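Long-range contact in antigen 43 (Escherichia coli, PDB 4KH3), which probably mediates self-association of Escherichia coli cells, as the passenger domain of an autotransporter linked to bacterial clumping and biofilm formation: residues L320-G325 with S343-S348. Sequence-based numbering, arbitrary orientation.
Sequences LDIRNG and SGAAVS
Ile322 and Val347 meet inside a right-handed parallel beta-helix, where the end of strand 319-322 packs against the start of strand 346-350 and the loop residues Arg323-Gly325 and Gly344-Ala345 come together beside them. With CG1 of Ile322 anti to the carbonyl carbon (chi1 -52°) and CG2 anti to the backbone N, the two branches reach different partners: CD1 lies 3.9 Å from CG2 of Val347, the side chains crossing at a slant, while CG2 of Ile322 rests 3.6 Å from CB of Ala345. Ala328 and Leu339 pack on the same isoleucine, so the pair belongs to the apolar interior of the coil. The side chain of Arg323 starts out away from 343-348, and its guanidinium grips Asp321 on the outer face of strand 319-322; NE and NH2 both converge on OD2, with NE 2.9 Å from it, and approach from one face of the carboxylate. The backbone O of Arg323, by contrast, faces the neighbouring rung and lies 3.6 Å from CB of Ala345. The two segments come closest, CA to CA, at Asn324 and Ala345, 4.9 Å apart. Gly325 then donates a backbone hydrogen bond, N to O of Gly344 at 3.1 Å. Past this corner, strands 327-333 and 346-350 pair in parallel. With methyl groups meeting on the inner side and the Asp321–Arg323 salt bridge on the other side of the strand, the contact illustrates how successive beta-helix rungs combine inward apolar packing with backbone hydrogen bonding between their turns.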
ATOM      1  N   LEU A 320       1.144 -13.640   8.016  1.00 27.14           N
ATOM      2  CA  LEU A 320       1.861 -13.449   9.271  1.00 28.84           C
ATOM      3  C   LEU A 320       3.327 -13.788   9.067  1.00 25.90           C
ATOM      4  O   LEU A 320       3.664 -14.899   8.667  1.00 27.44           O
ATOM      5  CB  LEU A 320       1.262 -14.305  10.384  1.00 24.64           C
ATOM      6  CG  LEU A 320       1.983 -14.225  11.729  1.00 23.65           C
ATOM      7  CD1 LEU A 320       2.022 -12.788  12.229  1.00 16.79           C
ATOM      8  CD2 LEU A 320       1.304 -15.137  12.740  1.00 20.41           C
ATOM      9  N   ASP A 321       4.190 -12.816   9.327  1.00 24.69           N
ATOM     10  CA  ASP A 321       5.620 -12.967   9.107  1.00 27.48           C
ATOM     11  C   ASP A 321       6.371 -12.839  10.430  1.00 24.22           C
ATOM     12  O   ASP A 321       6.499 -11.742  10.976  1.00 29.63           O
ATOM     13  CB  ASP A 321       6.106 -11.915   8.097  1.00 20.66           C
ATOM     14  CG  ASP A 321       7.621 -11.924   7.908  1.00 34.72           C
ATOM     15  OD1 ASP A 321       8.295 -12.868   8.376  1.00 37.72           O
ATOM     16  OD2 ASP A 321       8.142 -10.985   7.271  1.00 40.76           O
ATOM     17  N   ILE A 322       6.864 -13.961  10.946  1.00 26.00           N
ATOM     18  CA  ILE A 322       7.617 -13.937  12.195  1.00 27.59           C
ATOM     19  C   ILE A 322       9.103 -13.985  11.928  1.00 21.49           C
ATOM     20  O   ILE A 322       9.627 -14.991  11.457  1.00 28.63           O
ATOM     21  CB  ILE A 322       7.244 -15.078  13.150  1.00 26.31           C
ATOM     22  CG1 ILE A 322       5.733 -15.125  13.363  1.00 23.65           C
ATOM     23  CG2 ILE A 322       7.951 -14.879  14.489  1.00 18.41           C
ATOM     24  CD1 ILE A 322       5.060 -16.221  12.591  1.00 26.67           C
ATOM     25  N   ARG A 323       9.771 -12.874  12.209  1.00 22.78           N
ATOM     26  CA  ARG A 323      11.204 -12.768  11.990  1.00 28.53           C
ATOM     27  C   ARG A 323      11.966 -13.620  12.982  1.00 37.70           C
ATOM     28  O   ARG A 323      11.410 -14.110  13.977  1.00 35.60           O
ATOM     29  CB  ARG A 323      11.662 -11.321  12.137  1.00 31.94           C
ATOM     30  CG  ARG A 323      11.009 -10.372  11.157  1.00 35.46           C
ATOM     31  CD  ARG A 323      11.417 -10.687   9.737  1.00 34.38           C
ATOM     32  NE  ARG A 323      10.481 -10.108   8.780  1.00 45.30           N
ATOM     33  CZ  ARG A 323      10.438  -8.819   8.449  1.00 40.83           C
ATOM     34  NH1 ARG A 323      11.281  -7.948   8.996  1.00 41.77           N
ATOM     35  NH2 ARG A 323       9.540  -8.399   7.569  1.00 42.95           N
ATOM     36  N   ASN A 324      13.248 -13.797  12.694  1.00 32.74           N
ATOM     37  CA  ASN A 324      14.156 -14.416  13.628  1.00 34.49           C
ATOM     38  C   ASN A 324      14.097 -13.641  14.931  1.00 32.53           C
ATOM     39  O   ASN A 324      14.251 -12.422  14.938  1.00 29.87           O
ATOM     40  CB  ASN A 324      15.573 -14.362  13.069  1.00 40.12           C
ATOM     41  CG  ASN A 324      16.399 -15.565  13.464  1.00 58.73           C
ATOM     42  OD1 ASN A 324      16.261 -16.093  14.571  1.00 56.96           O
ATOM     43  ND2 ASN A 324      17.256 -16.017  12.552  1.00 64.72           N
ATOM     44  N   GLY A 325      13.850 -14.338  16.033  1.00 29.62           N
ATOM     45  CA  GLY A 325      13.846 -13.693  17.334  1.00 29.59           C
ATOM     46  C   GLY A 325      12.505 -13.083  17.692  1.00 35.26           C
ATOM     47  O   GLY A 325      12.362 -12.422  18.729  1.00 29.03           O
ATOM     48  N   SER A 343      13.382 -20.964  11.750  1.00 39.41           N
ATOM     49  CA  SER A 343      13.596 -21.866  12.876  1.00 36.38           C
ATOM     50  C   SER A 343      14.085 -21.139  14.128  1.00 37.75           C
ATOM     51  O   SER A 343      14.037 -21.697  15.231  1.00 27.36           O
ATOM     52  CB  SER A 343      14.567 -22.994  12.491  1.00 31.64           C
ATOM     53  OG  SER A 343      15.805 -22.478  12.024  1.00 29.21           O
ATOM     54  N   GLY A 344      14.549 -19.902  13.951  1.00 28.19           N
ATOM     55  CA  GLY A 344      14.945 -19.065  15.068  1.00 30.37           C
ATOM     56  C   GLY A 344      13.791 -18.268  15.666  1.00 41.16           C
ATOM     57  O   GLY A 344      13.993 -17.408  16.522  1.00 39.46           O
ATOM     58  N   ALA A 345      12.574 -18.546  15.213  1.00 29.56           N
ATOM     59  CA  ALA A 345      11.405 -17.880  15.752  1.00 23.66           C
ATOM     60  C   ALA A 345      10.722 -18.765  16.784  1.00 27.13           C
ATOM     61  O   ALA A 345      11.016 -19.948  16.888  1.00 34.71           O
ATOM     62  CB  ALA A 345      10.443 -17.516  14.637  1.00 28.58           C
ATOM     63  N   ALA A 346       9.825 -18.173  17.562  1.00 23.92           N
ATOM     64  CA  ALA A 346       9.025 -18.919  18.518  1.00 30.72           C
ATOM     65  C   ALA A 346       7.580 -18.771  18.092  1.00 33.76           C
ATOM     66  O   ALA A 346       7.062 -17.655  18.014  1.00 34.22           O
ATOM     67  CB  ALA A 346       9.222 -18.379  19.921  1.00 24.38           C
ATOM     68  N   VAL A 347       6.945 -19.897  17.778  1.00 31.52           N
ATOM     69  CA  VAL A 347       5.596 -19.910  17.242  1.00 28.07           C
ATOM     70  C   VAL A 347       4.799 -21.074  17.827  1.00 26.13           C
ATOM     71  O   VAL A 347       5.310 -22.175  17.957  1.00 35.25           O
ATOM     72  CB  VAL A 347       5.601 -20.032  15.690  1.00 25.82           C
ATOM     73  CG1 VAL A 347       4.184 -20.052  15.147  1.00 26.73           C
ATOM     74  CG2 VAL A 347       6.382 -18.894  15.057  1.00 26.26           C
ATOM     75  N   SER A 348       3.552 -20.824  18.192  1.00 27.41           N
ATOM     76  CA  SER A 348       2.648 -21.898  18.571  1.00 33.64           C
ATOM     77  C   SER A 348       1.272 -21.539  18.034  1.00 33.38           C
ATOM     78  O   SER A 348       0.866 -20.373  18.063  1.00 27.93           O
ATOM     79  CB  SER A 348       2.602 -22.091  20.095  1.00 21.36           C
ATOM     80  OG  SER A 348       1.337 -21.724  20.637  1.00 31.16           O
TER